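Nucleotidyl transferase AbiEii/AbiGii toxin family protein (Mycobacterium tuberculosis, PDB 6Y56) is a nucleotidyltransferase toxin of a toxin-antitoxin system that probably blocks growth by modifying and inactivating tRNA acceptor stems. Local coordinates at residues V207-L221 / W273-E285. Residues are numbered along the deposited sequence; the frame is centred on the assembly and turned at random.
Sequences VWGDVVDDRRGTRPL and WAACDERHRREVE
W273 meets W208 through its carbonyl: W273 O lies at the edge of the indole, 3.3 Å from W208 CD1. A type I turn then runs from W273 to C276. Within it, A274 O accepts the backbone N-H of L221 at 2.8 Å, in the carbonyl plane, and A274 CB packs on L221 CB. The C276 side chain packs on V211, with C276 CB 3.6 Å from V211 CG1. C276 O is gripped side-on by R219, whose NE (2.9 Å) and NH2 both donate to it; a bend at chi3 (58°) turns the guanidinium back to this oxygen. W208 NE1 donates to a water at 2.9 Å and only weakly to D277 O. The same water accepts from D277 N and donates to W273 O, tying the loop to the indole. E278, R281 and D213 form a salt-bridge network. D213 meets R281 end-on, with R281 NH2 to D213 OD1 at 2.8 Å and the two flat groups nearly coplanar; E278 binds NE and NH2. This probably fixes the guanidinium, which stands 78° to the indole with W208 CH2 over its face. V284 CG2 sits over the five-membered ring of W208, a CH-pi contact of 3.7 Å to the centroid; V212 CG2 covers the opposite face. W208 thus bridges the C-terminal end of helix 196-212 and the start of helix 281-292, whose short segments run 11.6 Å apart at 142°. L205 also touches V284, and A172 of helix 163-174 packs against V207.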
ATOM      1  N   VAL A 207      -4.465   7.744 -12.877  1.00 12.15           N
ATOM      2  CA  VAL A 207      -3.400   7.904 -13.862  1.00 13.57           C
ATOM      3  C   VAL A 207      -3.367   9.331 -14.394  1.00 13.13           C
ATOM      4  O   VAL A 207      -2.287   9.909 -14.591  1.00 12.88           O
ATOM      5  CB  VAL A 207      -3.541   6.872 -14.995  1.00 11.82           C
ATOM      6  CG1 VAL A 207      -2.518   7.181 -16.092  1.00 13.64           C
ATOM      7  CG2 VAL A 207      -3.342   5.457 -14.463  1.00 13.01           C
ATOM      8  N   TRP A 208      -4.537   9.930 -14.624  1.00 11.96           N
ATOM      9  CA  TRP A 208      -4.558  11.319 -15.081  1.00 13.54           C
ATOM     10  C   TRP A 208      -3.777  12.210 -14.125  1.00 13.28           C
ATOM     11  O   TRP A 208      -2.924  12.999 -14.542  1.00 12.86           O
ATOM     12  CB  TRP A 208      -6.006  11.806 -15.204  1.00 12.32           C
ATOM     13  CG  TRP A 208      -6.146  13.147 -15.908  1.00 12.00           C
ATOM     14  CD1 TRP A 208      -6.479  13.353 -17.212  1.00 13.85           C
ATOM     15  CD2 TRP A 208      -5.960  14.450 -15.332  1.00 14.57           C
ATOM     16  NE1 TRP A 208      -6.502  14.705 -17.495  1.00 14.63           N
ATOM     17  CE2 TRP A 208      -6.191  15.396 -16.353  1.00 15.34           C
ATOM     18  CE3 TRP A 208      -5.622  14.908 -14.050  1.00 13.59           C
ATOM     19  CZ2 TRP A 208      -6.094  16.769 -16.130  1.00 15.55           C
ATOM     20  CZ3 TRP A 208      -5.523  16.278 -13.836  1.00 15.69           C
ATOM     21  CH2 TRP A 208      -5.757  17.186 -14.873  1.00 15.94           C
ATOM     22  N   GLY A 209      -4.035  12.089 -12.828  1.00 12.23           N
ATOM     23  CA  GLY A 209      -3.294  12.894 -11.871  1.00 14.59           C
ATOM     24  C   GLY A 209      -1.819  12.533 -11.810  1.00 14.93           C
ATOM     25  O   GLY A 209      -0.962  13.415 -11.699  1.00 14.46           O
ATOM     26  N   ASP A 210      -1.500  11.241 -11.897  1.00 13.54           N
ATOM     27  CA  ASP A 210      -0.110  10.801 -11.861  1.00 13.79           C
ATOM     28  C   ASP A 210       0.693  11.413 -13.000  1.00 13.08           C
ATOM     29  O   ASP A 210       1.823  11.881 -12.792  1.00 14.09           O
ATOM     30  CB  ASP A 210      -0.047   9.280 -11.978  1.00 16.03           C
ATOM     31  CG  ASP A 210      -0.557   8.558 -10.738  1.00 18.62           C
ATOM     32  OD1 ASP A 210      -0.732   9.196  -9.680  1.00 20.57           O
ATOM     33  OD2 ASP A 210      -0.772   7.330 -10.849  1.00 19.91           O
ATOM     34  N   VAL A 211       0.122  11.423 -14.204  1.00 11.64           N
ATOM     35  CA  VAL A 211       0.803  11.945 -15.385  1.00 12.87           C
ATOM     36  C   VAL A 211       0.791  13.469 -15.386  1.00 14.25           C
ATOM     37  O   VAL A 211       1.837  14.109 -15.526  1.00 14.87           O
ATOM     38  CB  VAL A 211       0.156  11.372 -16.661  1.00 12.89           C
ATOM     39  CG1 VAL A 211       0.722  12.051 -17.919  1.00 13.60           C
ATOM     40  CG2 VAL A 211       0.370   9.872 -16.733  1.00 13.61           C
ATOM     41  N   VAL A 212      -0.397  14.077 -15.280  1.00 12.96           N
ATOM     42  CA  VAL A 212      -0.525  15.519 -15.483  1.00 15.27           C
ATOM     43  C   VAL A 212       0.091  16.287 -14.329  1.00 17.55           C
ATOM     44  O   VAL A 212       0.813  17.273 -14.532  1.00 19.31           O
ATOM     45  CB  VAL A 212      -1.999  15.908 -15.697  1.00 16.17           C
ATOM     46  CG1 VAL A 212      -2.151  17.431 -15.742  1.00 19.61           C
ATOM     47  CG2 VAL A 212      -2.534  15.276 -16.967  1.00 16.94           C
ATOM     48  N   ASP A 213      -0.194  15.869 -13.104  1.00 16.18           N
ATOM     49  CA  ASP A 213       0.268  16.631 -11.953  1.00 16.97           C
ATOM     50  C   ASP A 213       1.577  16.120 -11.373  1.00 17.74           C
ATOM     51  O   ASP A 213       2.446  16.927 -11.025  1.00 21.05           O
ATOM     52  CB  ASP A 213      -0.813  16.705 -10.872  1.00 19.95           C
ATOM     53  CG  ASP A 213      -1.969  17.615 -11.280  1.00 21.88           C
ATOM     54  OD1 ASP A 213      -1.728  18.599 -12.022  1.00 27.46           O
ATOM     55  OD2 ASP A 213      -3.111  17.341 -10.866  1.00 27.38           O
ATOM     56  N   ASP A 214       1.746  14.799 -11.298  1.00 15.85           N
ATOM     57  CA  ASP A 214       2.988  14.242 -10.696  1.00 16.53           C
ATOM     58  C   ASP A 214       4.068  13.975 -11.753  1.00 14.36           C
ATOM     59  O   ASP A 214       5.184  13.634 -11.352  1.00 16.08           O
ATOM     60  CB  ASP A 214       2.695  13.016  -9.831  1.00 17.08           C
ATOM     61  CG  ASP A 214       1.852  13.340  -8.611  1.00 21.96           C
ATOM     62  OD1 ASP A 214       1.623  14.537  -8.354  1.00 27.11           O
ATOM     63  OD2 ASP A 214       1.426  12.392  -7.940  1.00 27.01           O
ATOM     64  N   ARG A 215       3.736  14.123 -13.038  1.00 13.67           N
ATOM     65  CA  ARG A 215       4.699  13.911 -14.159  1.00 13.23           C
ATOM     66  C   ARG A 215       5.315  12.507 -14.090  1.00 12.91           C
ATOM     67  O   ARG A 215       6.482  12.353 -14.455  1.00 14.16           O
ATOM     68  CB  ARG A 215       5.756  15.020 -14.192  1.00 15.06           C
ATOM     69  CG  ARG A 215       5.168  16.421 -14.244  1.00 15.13           C
ATOM     70  CD  ARG A 215       6.203  17.484 -13.933  1.00 27.77           C
ATOM     71  NE  ARG A 215       5.932  18.731 -14.628  1.00 35.22           N
ATOM     72  CZ  ARG A 215       6.768  19.759 -14.661  1.00 39.72           C
ATOM     73  NH1 ARG A 215       7.924  19.686 -14.025  1.00 43.41           N
ATOM     74  NH2 ARG A 215       6.444  20.851 -15.328  1.00 41.18           N
ATOM     75  N   ARG A 216       4.526  11.522 -13.666  1.00 12.90           N
ATOM     76  CA  ARG A 216       4.974  10.133 -13.570  1.00 14.72           C
ATOM     77  C   ARG A 216       4.412   9.319 -14.724  1.00 15.45           C
ATOM     78  O   ARG A 216       3.208   9.353 -14.977  1.00 17.99           O
ATOM     79  CB  ARG A 216       4.481   9.509 -12.263  1.00 16.74           C
ATOM     80  CG  ARG A 216       5.143  10.059 -11.022  1.00 20.85           C
ATOM     81  CD  ARG A 216       6.552   9.509 -10.876  1.00 27.19           C
ATOM     82  NE  ARG A 216       7.173   9.898  -9.610  1.00 35.41           N
ATOM     83  CZ  ARG A 216       7.043   9.230  -8.466  1.00 34.05           C
ATOM     84  NH1 ARG A 216       6.316   8.124  -8.417  1.00 34.28           N
ATOM     85  NH2 ARG A 216       7.654   9.667  -7.369  1.00 38.46           N
ATOM     86  N   GLY A 217       5.267   8.555 -15.389  1.00 15.02           N
ATOM     87  CA  GLY A 217       4.814   7.772 -16.528  1.00 17.19           C
ATOM     88  C   GLY A 217       4.824   8.584 -17.808  1.00 17.42           C
ATOM     89  O   GLY A 217       5.528   9.588 -17.932  1.00 20.08           O
ATOM     90  N   THR A 218       4.043   8.124 -18.779  1.00 16.49           N
ATOM     91  CA  THR A 218       3.943   8.755 -20.087  1.00 16.28           C
ATOM     92  C   THR A 218       2.477   8.950 -20.448  1.00 16.43           C
ATOM     93  O   THR A 218       1.579   8.356 -19.846  1.00 17.43           O
ATOM     94  CB  THR A 218       4.641   7.913 -21.170  1.00 18.68           C
ATOM     95  OG1 THR A 218       4.042   6.610 -21.236  1.00 20.23           O
ATOM     96  CG2 THR A 218       6.128   7.761 -20.875  1.00 19.70           C
ATOM     97  N   ARG A 219       2.236   9.778 -21.454  1.00 15.77           N
ATOM     98  CA  ARG A 219       0.897   9.907 -21.996  1.00 17.61           C
ATOM     99  C   ARG A 219       0.892   9.394 -23.432  1.00 19.46           C
ATOM    100  O   ARG A 219       1.925   9.440 -24.110  1.00 18.74           O
ATOM    101  CB  ARG A 219       0.427  11.369 -21.958  1.00 19.14           C
ATOM    102  CG  ARG A 219       1.368  12.344 -22.643  1.00 17.15           C
ATOM    103  CD  ARG A 219       0.729  13.708 -22.843  1.00 22.31           C
ATOM    104  NE  ARG A 219       0.280  14.309 -21.594  1.00 20.81           N
ATOM    105  CZ  ARG A 219       1.075  14.947 -20.744  1.00 22.90           C
ATOM    106  NH1 ARG A 219       2.373  15.068 -20.996  1.00 24.32           N
ATOM    107  NH2 ARG A 219       0.572  15.475 -19.637  1.00 23.19           N
ATOM    108  N   PRO A 220      -0.240   8.875 -23.925  1.00 17.19           N
ATOM    109  CA  PRO A 220      -1.519   8.709 -23.233  1.00 17.60           C
ATOM    110  C   PRO A 220      -1.556   7.417 -22.448  1.00 16.21           C
ATOM    111  O   PRO A 220      -0.657   6.591 -22.562  1.00 18.53           O
ATOM    112  CB  PRO A 220      -2.506   8.618 -24.394  1.00 18.98           C
ATOM    113  CG  PRO A 220      -1.726   7.891 -25.435  1.00 21.51           C
ATOM    114  CD  PRO A 220      -0.330   8.455 -25.337  1.00 17.95           C
ATOM    115  N   LEU A 221      -2.587   7.260 -21.624  1.00 16.01           N
ATOM    116  CA  LEU A 221      -2.870   5.977 -21.002  1.00 14.97           C
ATOM    117  C   LEU A 221      -3.444   5.039 -22.052  1.00 16.16           C
ATOM    118  O   LEU A 221      -4.399   5.390 -22.746  1.00 16.84           O
ATOM    119  CB  LEU A 221      -3.898   6.175 -19.883  1.00 15.28           C
ATOM    120  CG  LEU A 221      -4.502   4.902 -19.293  1.00 15.45           C
ATOM    121  CD1 LEU A 221      -3.397   4.053 -18.691  1.00 17.15           C
ATOM    122  CD2 LEU A 221      -5.596   5.213 -18.266  1.00 16.34           C
ATOM    123  N   TRP A 273     -10.322  11.128 -21.223  1.00 13.15           N
ATOM    124  CA  TRP A 273      -9.424  11.490 -20.133  1.00 14.10           C
ATOM    125  C   TRP A 273      -8.101  10.756 -20.231  1.00 17.01           C
ATOM    126  O   TRP A 273      -7.080  11.270 -19.753  1.00 16.24           O
ATOM    127  CB  TRP A 273     -10.102  11.230 -18.793  1.00 14.54           C
ATOM    128  CG  TRP A 273     -11.335  12.048 -18.633  1.00 15.81           C
ATOM    129  CD1 TRP A 273     -11.588  13.260 -19.199  1.00 15.85           C
ATOM    130  CD2 TRP A 273     -12.491  11.706 -17.871  1.00 14.69           C
ATOM    131  NE1 TRP A 273     -12.844  13.701 -18.836  1.00 16.81           N
ATOM    132  CE2 TRP A 273     -13.422  12.754 -18.027  1.00 14.95           C
ATOM    133  CE3 TRP A 273     -12.840  10.600 -17.086  1.00 14.07           C
ATOM    134  CZ2 TRP A 273     -14.671  12.739 -17.405  1.00 15.82           C
ATOM    135  CZ3 TRP A 273     -14.082  10.584 -16.472  1.00 16.19           C
ATOM    136  CH2 TRP A 273     -14.980  11.651 -16.636  1.00 16.04           C
ATOM    137  N   ALA A 274      -8.097   9.574 -20.854  1.00 15.14           N
ATOM    138  CA  ALA A 274      -6.883   8.784 -21.030  1.00 15.12           C
ATOM    139  C   ALA A 274      -5.795   9.542 -21.781  1.00 16.39           C
ATOM    140  O   ALA A 274      -4.629   9.136 -21.736  1.00 17.02           O
ATOM    141  CB  ALA A 274      -7.214   7.463 -21.738  1.00 15.48           C
ATOM    142  N   ALA A 275      -6.143  10.625 -22.474  1.00 16.61           N
ATOM    143  CA  ALA A 275      -5.131  11.457 -23.106  1.00 16.04           C
ATOM    144  C   ALA A 275      -4.189  12.119 -22.100  1.00 17.77           C
ATOM    145  O   ALA A 275      -3.100  12.555 -22.483  1.00 17.91           O
ATOM    146  CB  ALA A 275      -5.820  12.517 -23.968  1.00 18.98           C
ATOM    147  N   CYS A 276      -4.576  12.206 -20.829  1.00 15.52           N
ATOM    148  CA  CYS A 276      -3.768  12.884 -19.812  1.00 15.50           C
ATOM    149  C   CYS A 276      -3.431  14.313 -20.241  1.00 17.74           C
ATOM    150  O   CYS A 276      -2.270  14.739 -20.261  1.00 18.61           O
ATOM    151  CB  CYS A 276      -2.522  12.080 -19.427  1.00 15.80           C
ATOM    152  SG  CYS A 276      -2.898  10.435 -18.794  1.00 16.86           S
ATOM    153  N   ASP A 277      -4.480  15.056 -20.578  1.00 17.21           N
ATOM    154  CA  ASP A 277      -4.386  16.415 -21.091  1.00 21.54           C
ATOM    155  C   ASP A 277      -4.898  17.374 -20.025  1.00 20.45           C
ATOM    156  O   ASP A 277      -5.995  17.182 -19.487  1.00 18.87           O
ATOM    157  CB  ASP A 277      -5.232  16.544 -22.361  1.00 23.35           C
ATOM    158  CG  ASP A 277      -4.941  17.814 -23.144  1.00 28.95           C
ATOM    159  OD1 ASP A 277      -4.693  18.873 -22.529  1.00 25.76           O
ATOM    160  OD2 ASP A 277      -4.971  17.743 -24.391  1.00 37.64           O
ATOM    161  N   GLU A 278      -4.102  18.406 -19.732  1.00 21.55           N
ATOM    162  CA  GLU A 278      -4.478  19.413 -18.746  1.00 22.70           C
ATOM    163  C   GLU A 278      -5.838  20.035 -19.039  1.00 19.77           C
ATOM    164  O   GLU A 278      -6.547  20.441 -18.111  1.00 20.42           O
ATOM    165  CB  GLU A 278      -3.388  20.490 -18.699  1.00 26.08           C
ATOM    166  CG  GLU A 278      -3.812  21.811 -18.088  1.00 29.13           C
ATOM    167  CD  GLU A 278      -3.925  21.728 -16.585  1.00 27.92           C
ATOM    168  OE1 GLU A 278      -3.148  20.956 -15.981  1.00 29.91           O
ATOM    169  OE2 GLU A 278      -4.800  22.415 -16.009  1.00 29.54           O
ATOM    170  N   ARG A 279      -6.238  20.096 -20.310  1.00 19.57           N
ATOM    171  CA  ARG A 279      -7.492  20.756 -20.652  1.00 20.59           C
ATOM    172  C   ARG A 279      -8.705  20.064 -20.050  1.00 22.11           C
ATOM    173  O   ARG A 279      -9.775  20.675 -19.977  1.00 22.72           O
ATOM    174  CB  ARG A 279      -7.665  20.864 -22.167  1.00 22.72           C
ATOM    175  CG  ARG A 279      -7.825  19.534 -22.881  1.00 29.27           C
ATOM    176  CD  ARG A 279      -7.749  19.723 -24.389  1.00 35.39           C
ATOM    177  NE  ARG A 279      -8.840  19.043 -25.079  1.00 38.68           N
ATOM    178  CZ  ARG A 279      -8.719  17.867 -25.687  1.00 40.79           C
ATOM    179  NH1 ARG A 279      -7.547  17.246 -25.694  1.00 42.61           N
ATOM    180  NH2 ARG A 279      -9.766  17.312 -26.288  1.00 37.97           N
ATOM    181  N   HIS A 280      -8.567  18.811 -19.619  1.00 18.69           N
ATOM    182  CA  HIS A 280      -9.674  18.076 -19.028  1.00 17.17           C
ATOM    183  C   HIS A 280      -9.724  18.173 -17.511  1.00 15.24           C
ATOM    184  O   HIS A 280     -10.515  17.451 -16.894  1.00 15.97           O
ATOM    185  CB  HIS A 280      -9.653  16.608 -19.478  1.00 16.86           C
ATOM    186  CG  HIS A 280      -9.765  16.429 -20.958  1.00 19.59           C
ATOM    187  ND1 HIS A 280      -8.873  15.669 -21.682  1.00 20.27           N
ATOM    188  CD2 HIS A 280     -10.657  16.918 -21.852  1.00 20.66           C
ATOM    189  CE1 HIS A 280      -9.213  15.691 -22.960  1.00 21.58           C
ATOM    190  NE2 HIS A 280     -10.292  16.441 -23.089  1.00 23.61           N
ATOM    191  N   ARG A 281      -8.939  19.071 -16.900  1.00 15.34           N
ATOM    192  CA  ARG A 281      -8.846  19.116 -15.443  1.00 14.89           C
ATOM    193  C   ARG A 281     -10.213  19.273 -14.787  1.00 15.62           C
ATOM    194  O   ARG A 281     -10.521  18.585 -13.811  1.00 16.15           O
ATOM    195  CB  ARG A 281      -7.926  20.243 -14.987  1.00 16.12           C
ATOM    196  CG  ARG A 281      -7.821  20.311 -13.468  1.00 18.78           C
ATOM    197  CD  ARG A 281      -6.785  21.321 -12.994  1.00 21.09           C
ATOM    198  NE  ARG A 281      -5.466  21.077 -13.568  1.00 21.79           N
ATOM    199  CZ  ARG A 281      -4.558  20.264 -13.044  1.00 23.40           C
ATOM    200  NH1 ARG A 281      -4.819  19.602 -11.929  1.00 21.29           N
ATOM    201  NH2 ARG A 281      -3.382  20.113 -13.643  1.00 23.24           N
ATOM    202  N   ARG A 282     -11.037  20.192 -15.297  1.00 16.55           N
ATOM    203  CA  ARG A 282     -12.348  20.421 -14.693  1.00 17.13           C
ATOM    204  C   ARG A 282     -13.242  19.190 -14.807  1.00 14.91           C
ATOM    205  O   ARG A 282     -13.970  18.854 -13.865  1.00 16.47           O
ATOM    206  CB  ARG A 282     -13.014  21.637 -15.336  1.00 21.26           C
ATOM    207  CG  ARG A 282     -14.362  21.999 -14.731  1.00 26.24           C
ATOM    208  CD  ARG A 282     -14.226  22.393 -13.275  1.00 31.70           C
ATOM    209  NE  ARG A 282     -14.635  21.320 -12.375  1.00 34.72           N
ATOM    210  CZ  ARG A 282     -14.448  21.337 -11.060  1.00 32.61           C
ATOM    211  NH1 ARG A 282     -13.851  22.376 -10.489  1.00 37.48           N
ATOM    212  NH2 ARG A 282     -14.855  20.317 -10.312  1.00 35.43           N
ATOM    213  N   GLU A 283     -13.202  18.507 -15.950  1.00 15.90           N
ATOM    214  CA  GLU A 283     -13.979  17.277 -16.101  1.00 15.25           C
ATOM    215  C   GLU A 283     -13.511  16.210 -15.118  1.00 12.98           C
ATOM    216  O   GLU A 283     -14.329  15.484 -14.538  1.00 14.52           O
ATOM    217  CB  GLU A 283     -13.856  16.750 -17.526  1.00 16.57           C
ATOM    218  CG  GLU A 283     -14.359  17.724 -18.582  1.00 18.51           C
ATOM    219  CD  GLU A 283     -14.230  17.194 -19.994  1.00 23.42           C
ATOM    220  OE1 GLU A 283     -13.897  16.008 -20.179  1.00 20.50           O
ATOM    221  OE2 GLU A 283     -14.477  17.980 -20.935  1.00 27.44           O
ATOM    222  N   VAL A 284     -12.195  16.099 -14.926  1.00 14.25           N
ATOM    223  CA  VAL A 284     -11.645  15.118 -13.996  1.00 13.18           C
ATOM    224  C   VAL A 284     -12.016  15.475 -12.560  1.00 14.87           C
ATOM    225  O   VAL A 284     -12.406  14.603 -11.771  1.00 14.31           O
ATOM    226  CB  VAL A 284     -10.123  14.997 -14.221  1.00 13.87           C
ATOM    227  CG1 VAL A 284      -9.446  14.239 -13.083  1.00 15.02           C
ATOM    228  CG2 VAL A 284      -9.837  14.325 -15.568  1.00 14.99           C
ATOM    229  N   GLU A 285     -11.916  16.759 -12.200  1.00 14.56           N
ATOM    230  CA  GLU A 285     -12.349  17.190 -10.874  1.00 16.43           C
ATOM    231  C   GLU A 285     -13.820  16.867 -10.650  1.00 15.61           C
ATOM    232  O   GLU A 285     -14.202  16.399  -9.570  1.00 16.10           O
ATOM    233  CB  GLU A 285     -12.108  18.688 -10.711  1.00 19.11           C
ATOM    234  CG  GLU A 285     -10.638  19.068 -10.708  1.00 19.68           C
ATOM    235  CD  GLU A 285     -10.409  20.568 -10.638  1.00 27.58           C
ATOM    236  OE1 GLU A 285     -11.363  21.341 -10.887  1.00 28.91           O
ATOM    237  OE2 GLU A 285      -9.271  20.973 -10.333  1.00 27.85           O
TER
HETATM  238  O   HOH W   1      -7.068  14.172 -20.321  1.00 18.67           O